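Side-chain contacts in 11R-lipoxygenase (Gersemia fruticosa, PDB 3VF1), which is a calcium-dependent, non-heme iron dioxygenase that probably adds both atoms of molecular oxygen to a lipid substrate: residues Asp494-Leu499 with Val567-Ser572; Val502-Val507 with Glu559-Leu564; Leu393-Leu398 with Asp471-Val476; Ser265-Ile270 with Phe490-Asp495. All blocks are in the same frame, centred on the assembly; numbering follows the deposited sequence.

Interaction 1. Residues Asp494-Leu499 with Val567-Ser572; sequences DDALLL and VVFTCS. With FRU (beta-D-fructofuranose), chain C.
Two long helices of the lipoxygenase catalytic domain, 491-514 and 557-579, meet where the ring of Phe569 reaches across to the backbone and side chain of Ala496. The second of these helices goes on to carry the iron ligands His575 and Asn579. Phe569 has CG anti to its own nitrogen (chi1 177°), which sends the ring out from the helix towards its partner. There Ala496 O lies 3.5 Å from Phe569 CE1, oblique to the ring, while Phe569 CZ is 4.0 Å from Ala496 CB. Leu499 adds its CB at the ring edge, 4.4 Å from Phe569 CE1. Trp500 packs edge-to-face with the same ring, and Leu475 covers it as well.

Helix 491-514 also serves a sugar. Asp494 OD1 accepts a hydrogen bond of 2.9 Å from O1 of the bound fructose, and Leu497 CD1 rests 3.5 Å from the sugar carbon C1. Within helix 557-579, Ser572 OG donates a 2.6 Å bond to Val568 O, close to a wider pi-type turn. Between segments 494-499 and 567-572 no hydrogen bond forms, so this part of the junction rests on shape and dispersion, whereas the sugar is held by directional bonds, to the carboxylate of Asp494 and to Lys493 NZ.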
# COMPACT_ATOMS: atom_id res chain seq x y z
N ASP A 494 -14.45 -11.80 1.79
CA ASP A 494 -15.44 -11.80 0.71
C ASP A 494 -15.14 -10.71 -0.31
O ASP A 494 -15.17 -10.95 -1.52
CB ASP A 494 -16.85 -11.60 1.27
CG ASP A 494 -17.33 -12.80 2.06
OD1 ASP A 494 -16.88 -13.93 1.78
OD2 ASP A 494 -18.17 -12.62 2.97
N ASP A 495 -14.84 -9.51 0.17
CA ASP A 495 -14.61 -8.36 -0.70
C ASP A 495 -13.27 -8.46 -1.42
O ASP A 495 -13.16 -8.17 -2.61
CB ASP A 495 -14.68 -7.06 0.09
CG ASP A 495 -16.04 -6.84 0.73
OD1 ASP A 495 -17.04 -7.39 0.22
OD2 ASP A 495 -16.11 -6.11 1.75
N ALA A 496 -12.23 -8.88 -0.69
CA ALA A 496 -10.90 -9.02 -1.26
C ALA A 496 -10.88 -10.06 -2.38
O ALA A 496 -10.14 -9.92 -3.35
CB ALA A 496 -9.90 -9.39 -0.17
N LEU A 497 -11.69 -11.10 -2.24
CA LEU A 497 -11.73 -12.17 -3.23
C LEU A 497 -12.46 -11.74 -4.50
O LEU A 497 -12.14 -12.20 -5.60
CB LEU A 497 -12.37 -13.43 -2.65
CG LEU A 497 -11.50 -14.25 -1.70
CD1 LEU A 497 -12.27 -15.44 -1.15
CD2 LEU A 497 -10.23 -14.72 -2.41
N LEU A 498 -13.45 -10.86 -4.36
CA LEU A 498 -14.13 -10.30 -5.51
C LEU A 498 -13.18 -9.41 -6.30
O LEU A 498 -13.12 -9.47 -7.53
CB LEU A 498 -15.35 -9.48 -5.08
CG LEU A 498 -16.54 -10.25 -4.49
CD1 LEU A 498 -17.62 -9.28 -4.05
CD2 LEU A 498 -17.09 -11.25 -5.50
N LEU A 499 -12.44 -8.57 -5.59
CA LEU A 499 -11.53 -7.62 -6.20
C LEU A 499 -10.35 -8.32 -6.86
O LEU A 499 -9.91 -7.95 -7.94
CB LEU A 499 -11.02 -6.62 -5.16
CG LEU A 499 -12.07 -5.63 -4.67
CD1 LEU A 499 -11.77 -5.16 -3.26
CD2 LEU A 499 -12.15 -4.45 -5.63
N VAL A 567 0.76 -7.51 -7.76
CA VAL A 567 1.24 -6.14 -7.61
C VAL A 567 0.08 -5.15 -7.57
O VAL A 567 0.01 -4.30 -6.68
CB VAL A 567 2.20 -5.75 -8.75
CG1 VAL A 567 2.61 -4.29 -8.62
CG2 VAL A 567 3.43 -6.65 -8.73
N VAL A 568 -0.81 -5.24 -8.55
CA VAL A 568 -1.94 -4.32 -8.64
C VAL A 568 -2.85 -4.44 -7.42
O VAL A 568 -3.34 -3.44 -6.90
CB VAL A 568 -2.77 -4.57 -9.92
CG1 VAL A 568 -4.03 -3.72 -9.92
CG2 VAL A 568 -1.93 -4.29 -11.16
N PHE A 569 -3.07 -5.67 -6.97
CA PHE A 569 -3.94 -5.92 -5.83
C PHE A 569 -3.34 -5.38 -4.54
O PHE A 569 -4.05 -4.80 -3.72
CB PHE A 569 -4.22 -7.42 -5.69
CG PHE A 569 -5.04 -7.76 -4.49
CD1 PHE A 569 -6.43 -7.78 -4.57
CD2 PHE A 569 -4.44 -8.07 -3.28
CE1 PHE A 569 -7.19 -8.10 -3.46
CE2 PHE A 569 -5.20 -8.39 -2.17
CZ PHE A 569 -6.58 -8.40 -2.26
N THR A 570 -2.04 -5.58 -4.36
CA THR A 570 -1.37 -5.17 -3.13
C THR A 570 -1.21 -3.66 -3.04
O THR A 570 -1.34 -3.07 -1.97
CB THR A 570 0.02 -5.83 -3.01
OG1 THR A 570 -0.12 -7.25 -2.92
CG2 THR A 570 0.75 -5.33 -1.77
N CYS A 571 -0.93 -3.02 -4.18
CA CYS A 571 -0.72 -1.58 -4.21
C CYS A 571 -2.04 -0.82 -4.03
O CYS A 571 -2.04 0.33 -3.58
CB CYS A 571 -0.06 -1.16 -5.52
SG CYS A 571 1.64 -1.72 -5.72
N SER A 572 -3.15 -1.45 -4.38
CA SER A 572 -4.45 -0.80 -4.29
C SER A 572 -5.29 -1.32 -3.12
O SER A 572 -5.47 -0.63 -2.12
CB SER A 572 -5.22 -0.95 -5.61
OG SER A 572 -5.43 -2.31 -5.94
C1 FRU C . -15.68 -16.26 -1.24
C2 FRU C . -16.74 -17.29 -0.87
C3 FRU C . -18.07 -16.98 -1.54
C4 FRU C . -19.10 -17.29 -0.47
C5 FRU C . -18.34 -17.11 0.83
C6 FRU C . -18.81 -18.12 1.87
O1 FRU C . -16.11 -14.97 -0.85
O2 FRU C . -16.33 -18.57 -1.29
O3 FRU C . -18.27 -17.76 -2.69
O4 FRU C . -20.23 -16.46 -0.55
O5 FRU C . -16.96 -17.27 0.53
O6 FRU C . -18.86 -17.54 3.15

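Interaction 2. Residues Val502-Val507 with Glu559-Leu564; sequences VIHQFV and ELVHFL
The carbonyl oxygen of Val561 receives a hydrogen bond from Thr565 OG1, one turn further along its own helix, and the methyl CG1 of Val507 leans on the same oxygen, Val561 O, from the neighbouring helix at 3.7 Å. That methyl makes the contacts of Val507. With CG1 anti to the nitrogen of Val507 (chi1 168°), the branch points into the interface, where it lies 3.9 Å from Val561 CG1 and equally far, 3.9 Å, from Leu564 CB. The two valine side chains run past each other in opposite directions.

This is helix-to-helix packing inside the mainly helical catalytic domain: the short segments 502-507 and 559-564 run with their directions 133° apart, and their axes approach to 9.2 Å. Val561 CG1 serves a second partner too. It sits over one face of the His504 imidazole as a CH-pi contact, 3.9 Å from the ring centroid and 26° off the normal. The methyl is shifted towards the rim, so that the nearest ring atom, His504 NE2, is 3.6 Å from Val561 CG1. The two side chains cross at about a right angle. Thr565 touches both His504 and Val507, and Leu564 packs on Trp530 of helix 525-538.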
# COMPACT_ATOMS: atom_id res chain seq x y z
N VAL A 502 -11.52 -9.83 -10.08
CA VAL A 502 -11.83 -8.78 -11.05
C VAL A 502 -10.56 -8.14 -11.58
O VAL A 502 -10.48 -7.79 -12.76
CB VAL A 502 -12.76 -7.70 -10.44
CG1 VAL A 502 -12.50 -6.35 -11.07
CG2 VAL A 502 -14.21 -8.11 -10.60
N ILE A 503 -9.56 -7.99 -10.72
CA ILE A 503 -8.28 -7.43 -11.12
C ILE A 503 -7.50 -8.44 -11.96
O ILE A 503 -6.80 -8.07 -12.90
CB ILE A 503 -7.42 -7.03 -9.90
CG1 ILE A 503 -8.02 -5.79 -9.23
CG2 ILE A 503 -5.99 -6.75 -10.33
CD1 ILE A 503 -7.37 -5.45 -7.90
N HIS A 504 -7.63 -9.72 -11.62
CA HIS A 504 -6.96 -10.77 -12.38
C HIS A 504 -7.51 -10.81 -13.80
O HIS A 504 -6.76 -11.03 -14.75
CB HIS A 504 -7.16 -12.13 -11.71
CG HIS A 504 -6.44 -13.24 -12.40
ND1 HIS A 504 -7.00 -13.96 -13.44
CD2 HIS A 504 -5.20 -13.75 -12.22
CE1 HIS A 504 -6.13 -14.87 -13.85
NE2 HIS A 504 -5.03 -14.77 -13.13
N GLN A 505 -8.81 -10.60 -13.93
CA GLN A 505 -9.45 -10.59 -15.24
C GLN A 505 -8.94 -9.41 -16.07
O GLN A 505 -8.66 -9.56 -17.26
CB GLN A 505 -10.97 -10.51 -15.09
CG GLN A 505 -11.72 -10.64 -16.40
CD GLN A 505 -11.47 -11.97 -17.07
OE1 GLN A 505 -11.64 -13.03 -16.46
NE2 GLN A 505 -11.05 -11.94 -18.33
N PHE A 506 -8.83 -8.25 -15.44
CA PHE A 506 -8.37 -7.05 -16.13
C PHE A 506 -6.94 -7.21 -16.64
O PHE A 506 -6.64 -6.93 -17.80
CB PHE A 506 -8.46 -5.83 -15.21
CG PHE A 506 -7.77 -4.61 -15.75
CD1 PHE A 506 -8.19 -4.04 -16.95
CD2 PHE A 506 -6.72 -4.03 -15.07
CE1 PHE A 506 -7.56 -2.92 -17.45
CE2 PHE A 506 -6.09 -2.90 -15.57
CZ PHE A 506 -6.51 -2.35 -16.76
N VAL A 507 -6.05 -7.67 -15.76
CA VAL A 507 -4.66 -7.87 -16.13
C VAL A 507 -4.54 -8.89 -17.26
O VAL A 507 -3.73 -8.72 -18.17
CB VAL A 507 -3.82 -8.34 -14.92
CG1 VAL A 507 -2.45 -8.82 -15.37
CG2 VAL A 507 -3.69 -7.22 -13.90
N GLU A 559 1.95 -17.03 -15.82
CA GLU A 559 2.89 -16.59 -14.79
C GLU A 559 2.95 -15.07 -14.75
O GLU A 559 2.98 -14.47 -13.68
CB GLU A 559 4.30 -17.13 -15.07
CG GLU A 559 4.45 -18.62 -14.84
CD GLU A 559 5.86 -19.11 -15.13
OE1 GLU A 559 6.79 -18.27 -15.11
OE2 GLU A 559 6.04 -20.32 -15.37
N LEU A 560 2.97 -14.45 -15.93
CA LEU A 560 3.06 -13.00 -16.04
C LEU A 560 1.82 -12.33 -15.45
O LEU A 560 1.92 -11.36 -14.71
CB LEU A 560 3.22 -12.60 -17.51
CG LEU A 560 3.29 -11.10 -17.79
CD1 LEU A 560 4.40 -10.45 -16.98
CD2 LEU A 560 3.48 -10.85 -19.27
N VAL A 561 0.64 -12.86 -15.78
CA VAL A 561 -0.61 -12.31 -15.30
C VAL A 561 -0.69 -12.40 -13.77
O VAL A 561 -1.06 -11.43 -13.11
CB VAL A 561 -1.83 -13.03 -15.92
CG1 VAL A 561 -3.11 -12.61 -15.21
CG2 VAL A 561 -1.91 -12.73 -17.41
N HIS A 562 -0.35 -13.56 -13.23
CA HIS A 562 -0.43 -13.76 -11.79
C HIS A 562 0.44 -12.76 -11.04
O HIS A 562 -0.04 -12.07 -10.14
CB HIS A 562 0.00 -15.18 -11.41
CG HIS A 562 -0.03 -15.44 -9.93
ND1 HIS A 562 -1.20 -15.65 -9.24
CD2 HIS A 562 0.97 -15.50 -9.02
CE1 HIS A 562 -0.92 -15.85 -7.96
NE2 HIS A 562 0.39 -15.76 -7.80
N PHE A 563 1.71 -12.67 -11.43
CA PHE A 563 2.64 -11.79 -10.75
C PHE A 563 2.16 -10.34 -10.78
O PHE A 563 2.30 -9.62 -9.79
CB PHE A 563 4.03 -11.89 -11.37
CG PHE A 563 5.11 -11.23 -10.56
CD1 PHE A 563 5.80 -11.93 -9.59
CD2 PHE A 563 5.43 -9.89 -10.77
CE1 PHE A 563 6.78 -11.33 -8.84
CE2 PHE A 563 6.42 -9.28 -10.02
CZ PHE A 563 7.10 -10.00 -9.05
N LEU A 564 1.60 -9.93 -11.90
CA LEU A 564 1.12 -8.56 -12.05
C LEU A 564 -0.17 -8.34 -11.26
O LEU A 564 -0.42 -7.25 -10.75
CB LEU A 564 0.89 -8.23 -13.53
CG LEU A 564 2.14 -8.22 -14.40
CD1 LEU A 564 1.77 -8.02 -15.86
CD2 LEU A 564 3.11 -7.14 -13.94

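Interaction 3. Residues Leu393-Leu398 with Asp471-Val476; sequences LLRCHL and DSYDLV. With FE2 (Fe (II) ion), chain E.
The guanidinium of Arg395 lies nearly flat on the phenol ring of Tyr473, and the two side chains pass each other in opposite directions. Their planes are 27° apart and their centres 4.3 Å, an off-centre cation-pi stack in which NH2 sits over the ring near its rim. A bend in the arginine chain at chi3 (63°) turns the charged end over the aromatic face. Because the chains run oppositely, each polar end reaches the other residue's side of the contact: Tyr473 OH donates a hydrogen bond of 2.8 Å to Arg395 O, while the guanidinium extends to Ser472.

There the grip is end-on. NH1 and NH2 of Arg395 both bond to Ser472 OG, NH2 at 3.1 Å, with the oxygen close to the guanidinium plane. Ser472 OG is hydrogen-bonded to Thr469 O besides, and Arg395 NH1 also meets His464 NE2. A leucine in place of Arg395 would probably leave Ser472 OG without two donors and the Tyr473 face without its cation.

Arg395 belongs to the helix of the iron site, at a pi-type turn where Leu398 N bonds to Leu393 O at 2.9 Å. His397 NE2 binds the iron at 2.2 Å, together with His392, His575, Asn579, the C-terminal Ile698 and a water. Stack and hydrogen bonds together thus tie the pi-type turn that includes His397 to the 471-473 segment, and the electron-rich face is likely to help stabilise the buried positive charge.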
# COMPACT_ATOMS: atom_id res chain seq x y z
N LEU A 393 3.66 -1.79 6.78
CA LEU A 393 4.91 -1.27 6.23
C LEU A 393 5.66 -2.28 5.37
O LEU A 393 5.93 -2.01 4.20
CB LEU A 393 5.81 -0.74 7.35
CG LEU A 393 5.30 0.53 8.03
CD1 LEU A 393 6.19 0.93 9.20
CD2 LEU A 393 5.20 1.67 7.03
N LEU A 394 5.99 -3.44 5.92
CA LEU A 394 6.76 -4.43 5.18
C LEU A 394 5.99 -5.00 3.99
O LEU A 394 6.42 -4.86 2.84
CB LEU A 394 7.20 -5.58 6.09
CG LEU A 394 7.92 -6.71 5.35
CD1 LEU A 394 9.17 -6.19 4.66
CD2 LEU A 394 8.26 -7.86 6.29
N ARG A 395 4.86 -5.63 4.27
CA ARG A 395 4.18 -6.44 3.26
C ARG A 395 3.44 -5.62 2.20
O ARG A 395 3.00 -6.16 1.19
CB ARG A 395 3.22 -7.42 3.93
CG ARG A 395 3.93 -8.56 4.65
CD ARG A 395 2.96 -9.58 5.21
NE ARG A 395 2.19 -10.25 4.17
CZ ARG A 395 2.63 -11.27 3.43
NH1 ARG A 395 3.85 -11.75 3.60
NH2 ARG A 395 1.84 -11.80 2.51
N CYS A 396 3.30 -4.31 2.42
CA CYS A 396 2.72 -3.43 1.41
C CYS A 396 3.75 -2.44 0.87
O CYS A 396 4.12 -2.49 -0.30
CB CYS A 396 1.50 -2.68 1.95
SG CYS A 396 0.04 -3.70 2.24
N HIS A 397 4.20 -1.54 1.74
CA HIS A 397 5.11 -0.48 1.32
C HIS A 397 6.43 -1.02 0.77
O HIS A 397 6.77 -0.79 -0.39
CB HIS A 397 5.38 0.49 2.48
CG HIS A 397 4.26 1.45 2.74
ND1 HIS A 397 4.37 2.80 2.52
CD2 HIS A 397 3.00 1.25 3.20
CE1 HIS A 397 3.23 3.40 2.83
NE2 HIS A 397 2.39 2.47 3.25
N LEU A 398 7.18 -1.74 1.60
CA LEU A 398 8.53 -2.16 1.23
C LEU A 398 8.56 -3.28 0.19
O LEU A 398 9.42 -3.29 -0.69
CB LEU A 398 9.31 -2.59 2.48
CG LEU A 398 9.45 -1.51 3.56
CD1 LEU A 398 10.35 -1.99 4.69
CD2 LEU A 398 9.99 -0.21 2.96
N ASP A 471 4.36 -16.89 -2.19
CA ASP A 471 3.23 -17.79 -2.01
C ASP A 471 2.22 -17.18 -1.05
O ASP A 471 1.01 -17.40 -1.17
CB ASP A 471 3.69 -19.15 -1.48
CG ASP A 471 4.45 -19.95 -2.52
OD1 ASP A 471 4.43 -19.58 -3.71
OD2 ASP A 471 5.08 -20.97 -2.14
N SER A 472 2.72 -16.40 -0.10
CA SER A 472 1.86 -15.76 0.89
C SER A 472 1.11 -14.57 0.29
O SER A 472 0.29 -13.94 0.96
CB SER A 472 2.68 -15.30 2.10
OG SER A 472 3.60 -14.28 1.75
N TYR A 473 1.40 -14.26 -0.97
CA TYR A 473 0.71 -13.17 -1.66
C TYR A 473 -0.38 -13.69 -2.58
O TYR A 473 -1.19 -12.91 -3.09
CB TYR A 473 1.71 -12.32 -2.44
CG TYR A 473 2.43 -11.31 -1.58
CD1 TYR A 473 3.56 -11.66 -0.85
CD2 TYR A 473 1.97 -10.00 -1.49
CE1 TYR A 473 4.21 -10.74 -0.06
CE2 TYR A 473 2.61 -9.08 -0.70
CZ TYR A 473 3.73 -9.45 0.01
OH TYR A 473 4.37 -8.52 0.79
N ASP A 474 -0.42 -15.00 -2.80
CA ASP A 474 -1.52 -15.61 -3.52
C ASP A 474 -2.73 -15.64 -2.59
O ASP A 474 -2.89 -16.57 -1.81
CB ASP A 474 -1.16 -17.02 -3.98
CG ASP A 474 -2.21 -17.63 -4.89
OD1 ASP A 474 -3.40 -17.27 -4.75
OD2 ASP A 474 -1.85 -18.46 -5.75
N LEU A 475 -3.56 -14.62 -2.69
CA LEU A 475 -4.69 -14.44 -1.78
C LEU A 475 -5.52 -15.71 -1.66
O LEU A 475 -5.76 -16.20 -0.56
CB LEU A 475 -5.57 -13.29 -2.27
CG LEU A 475 -6.69 -12.86 -1.33
CD1 LEU A 475 -6.11 -12.22 -0.07
CD2 LEU A 475 -7.64 -11.90 -2.03
N VAL A 476 -5.97 -16.23 -2.80
CA VAL A 476 -6.87 -17.37 -2.82
C VAL A 476 -6.31 -18.56 -2.05
O VAL A 476 -7.01 -19.17 -1.24
CB VAL A 476 -7.16 -17.82 -4.27
CG1 VAL A 476 -8.02 -19.08 -4.27
CG2 VAL A 476 -7.85 -16.70 -5.04
FE FE2 E . 0.46 3.18 3.92
O HOH W 1 0.33 4.96 5.44

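Interaction 4. Residues Ser265-Ile270 with Phe490-Asp495; sequences SNPEVI and FYYKDD. With FRU (beta-D-fructofuranose), chain C.
Phe490, at the N-cap position of helix 491-514, turns the edge of its ring to Pro267, whose CB lies near the ring plane and 3.9 Å from Phe490 CE1. Over one face of the same ring comes Lys493 CB, 3.4 Å above the plane, so the phenylalanine is held by its own helix as well as by the loop.

Next to touch is Tyr492, with its ring swung towards the loop (chi1 158°, CG anti to the nitrogen). Pro267 CG stands squarely above the middle of the ring, 3.6 Å from the centroid and only 5° off the normal, a well-centred CH-pi contact. At its far end Tyr492 OH is hydrogen-bonded to Gln574 OE1. An alanine in place of Tyr492 is likely to open a gap beneath the proline ring and leave Gln574 OE1 without the phenol hydroxyl.

In the fold, this is how the loop between helix 254-263 and strand 271-272 packs on the first turn of helix 491-514; Pro267 O is held in addition by Arg482 NH2.

Lys493 then bends away from the proline towards the glycan pocket. Its NZ donates to fructose O5 at 3.2 Å, to Leu487 O, and to Asp494 OD1 at 2.8 Å. This last bond is a salt bridge that meets the carboxylate on its syn side, 31° out of plane.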
# COMPACT_ATOMS: atom_id res chain seq x y z
N SER A 265 -7.98 -4.06 10.91
CA SER A 265 -6.94 -3.60 10.00
C SER A 265 -5.88 -4.67 9.75
O SER A 265 -4.94 -4.45 8.99
CB SER A 265 -6.28 -2.34 10.56
OG SER A 265 -7.21 -1.28 10.65
N ASN A 266 -6.04 -5.83 10.38
CA ASN A 266 -5.05 -6.90 10.26
C ASN A 266 -5.68 -8.29 10.28
O ASN A 266 -5.73 -8.94 11.32
CB ASN A 266 -4.04 -6.78 11.40
CG ASN A 266 -2.94 -7.82 11.31
OD1 ASN A 266 -2.72 -8.42 10.26
ND2 ASN A 266 -2.24 -8.04 12.42
N PRO A 267 -6.15 -8.75 9.11
CA PRO A 267 -6.78 -10.06 8.95
C PRO A 267 -5.81 -11.13 8.46
O PRO A 267 -6.23 -12.06 7.77
CB PRO A 267 -7.84 -9.79 7.89
CG PRO A 267 -7.19 -8.77 7.00
CD PRO A 267 -6.27 -7.95 7.88
N GLU A 268 -4.53 -11.01 8.82
CA GLU A 268 -3.50 -11.89 8.28
C GLU A 268 -3.03 -12.99 9.23
O GLU A 268 -2.23 -13.83 8.85
CB GLU A 268 -2.28 -11.06 7.86
CG GLU A 268 -2.48 -10.25 6.59
CD GLU A 268 -1.17 -9.70 6.05
OE1 GLU A 268 -0.23 -9.52 6.86
OE2 GLU A 268 -1.07 -9.47 4.83
N VAL A 269 -3.53 -12.98 10.46
CA VAL A 269 -2.96 -13.84 11.50
C VAL A 269 -3.83 -15.05 11.85
O VAL A 269 -3.33 -16.18 11.90
CB VAL A 269 -2.67 -13.05 12.78
CG1 VAL A 269 -2.01 -13.94 13.82
CG2 VAL A 269 -1.77 -11.86 12.47
N ILE A 270 -5.11 -14.83 12.10
CA ILE A 270 -5.98 -15.90 12.56
C ILE A 270 -6.06 -17.04 11.55
O ILE A 270 -6.05 -16.81 10.34
CB ILE A 270 -7.41 -15.39 12.85
CG1 ILE A 270 -8.22 -16.47 13.57
CG2 ILE A 270 -8.10 -14.96 11.57
CD1 ILE A 270 -9.49 -15.95 14.22
N PHE A 490 -16.64 -12.95 7.57
CA PHE A 490 -15.29 -12.47 7.31
C PHE A 490 -15.36 -11.55 6.09
O PHE A 490 -15.06 -11.96 4.97
CB PHE A 490 -14.37 -13.66 7.04
CG PHE A 490 -12.90 -13.33 7.02
CD1 PHE A 490 -12.45 -12.04 7.22
CD2 PHE A 490 -11.97 -14.34 6.80
CE1 PHE A 490 -11.09 -11.76 7.20
CE2 PHE A 490 -10.62 -14.06 6.78
CZ PHE A 490 -10.18 -12.78 6.98
N TYR A 491 -15.78 -10.31 6.31
CA TYR A 491 -16.12 -9.40 5.23
C TYR A 491 -14.92 -8.99 4.38
O TYR A 491 -15.05 -8.81 3.17
CB TYR A 491 -16.83 -8.17 5.79
CG TYR A 491 -18.07 -8.51 6.58
CD1 TYR A 491 -18.96 -9.47 6.12
CD2 TYR A 491 -18.33 -7.90 7.80
CE1 TYR A 491 -20.09 -9.79 6.84
CE2 TYR A 491 -19.46 -8.23 8.53
CZ TYR A 491 -20.34 -9.17 8.05
OH TYR A 491 -21.46 -9.50 8.76
N TYR A 492 -13.76 -8.84 5.00
CA TYR A 492 -12.54 -8.56 4.25
C TYR A 492 -12.30 -9.65 3.22
O TYR A 492 -11.94 -9.36 2.08
CB TYR A 492 -11.33 -8.48 5.18
CG TYR A 492 -10.03 -8.73 4.45
CD1 TYR A 492 -9.53 -10.01 4.31
CD2 TYR A 492 -9.32 -7.68 3.87
CE1 TYR A 492 -8.35 -10.25 3.64
CE2 TYR A 492 -8.13 -7.91 3.19
CZ TYR A 492 -7.65 -9.20 3.08
OH TYR A 492 -6.48 -9.44 2.40
N LYS A 493 -12.49 -10.90 3.62
CA LYS A 493 -12.23 -12.04 2.75
C LYS A 493 -13.17 -12.04 1.54
O LYS A 493 -12.73 -12.26 0.42
CB LYS A 493 -12.36 -13.35 3.53
CG LYS A 493 -12.36 -14.60 2.67
CD LYS A 493 -13.77 -15.08 2.33
CE LYS A 493 -14.51 -15.52 3.58
NZ LYS A 493 -15.87 -16.06 3.28
N ASP A 494 -14.45 -11.80 1.79
CA ASP A 494 -15.44 -11.80 0.71
C ASP A 494 -15.14 -10.71 -0.31
O ASP A 494 -15.17 -10.95 -1.52
CB ASP A 494 -16.85 -11.60 1.27
CG ASP A 494 -17.33 -12.80 2.06
OD1 ASP A 494 -16.88 -13.93 1.78
OD2 ASP A 494 -18.17 -12.62 2.97
N ASP A 495 -14.84 -9.51 0.17
CA ASP A 495 -14.61 -8.36 -0.70
C ASP A 495 -13.27 -8.46 -1.42
O ASP A 495 -13.16 -8.17 -2.61
CB ASP A 495 -14.68 -7.06 0.09
CG ASP A 495 -16.04 -6.84 0.73
OD1 ASP A 495 -17.04 -7.39 0.22
OD2 ASP A 495 -16.11 -6.11 1.75
C1 FRU C . -15.68 -16.26 -1.24
C2 FRU C . -16.74 -17.29 -0.87
C3 FRU C . -18.07 -16.98 -1.54
C4 FRU C . -19.10 -17.29 -0.47
C5 FRU C . -18.34 -17.11 0.83
C6 FRU C . -18.81 -18.12 1.87
O1 FRU C . -16.11 -14.97 -0.85
O2 FRU C . -16.33 -18.57 -1.29
O3 FRU C . -18.27 -17.76 -2.69
O4 FRU C . -20.23 -16.46 -0.55
O5 FRU C . -16.96 -17.27 0.53
O6 FRU C . -18.86 -17.54 3.15

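In the fold
Helix 491-514 runs through interactions 4, 1 and 2 in that order, and interactions 1 and 2, with centres 11 Å apart, join it to helix 557-579 at successive points. Between them Val568 CG1 packs on Ile503 CG2 at 3.6 Å. Leu475, which opens helix 475-481, links three contacts: its CD2 is 3.7 Å from Phe569 CZ of interaction 1 and its CD1 3.7 Å from Tyr492 OH of interaction 4, while its segment belongs to interaction 3. A weak, long ion pair, Arg395 NE to Glu268 OE2, joins interactions 3 and 4. Interaction 3 contributes the iron ligand His397; interactions 1 and 4 share Asp494 at the glycan pocket.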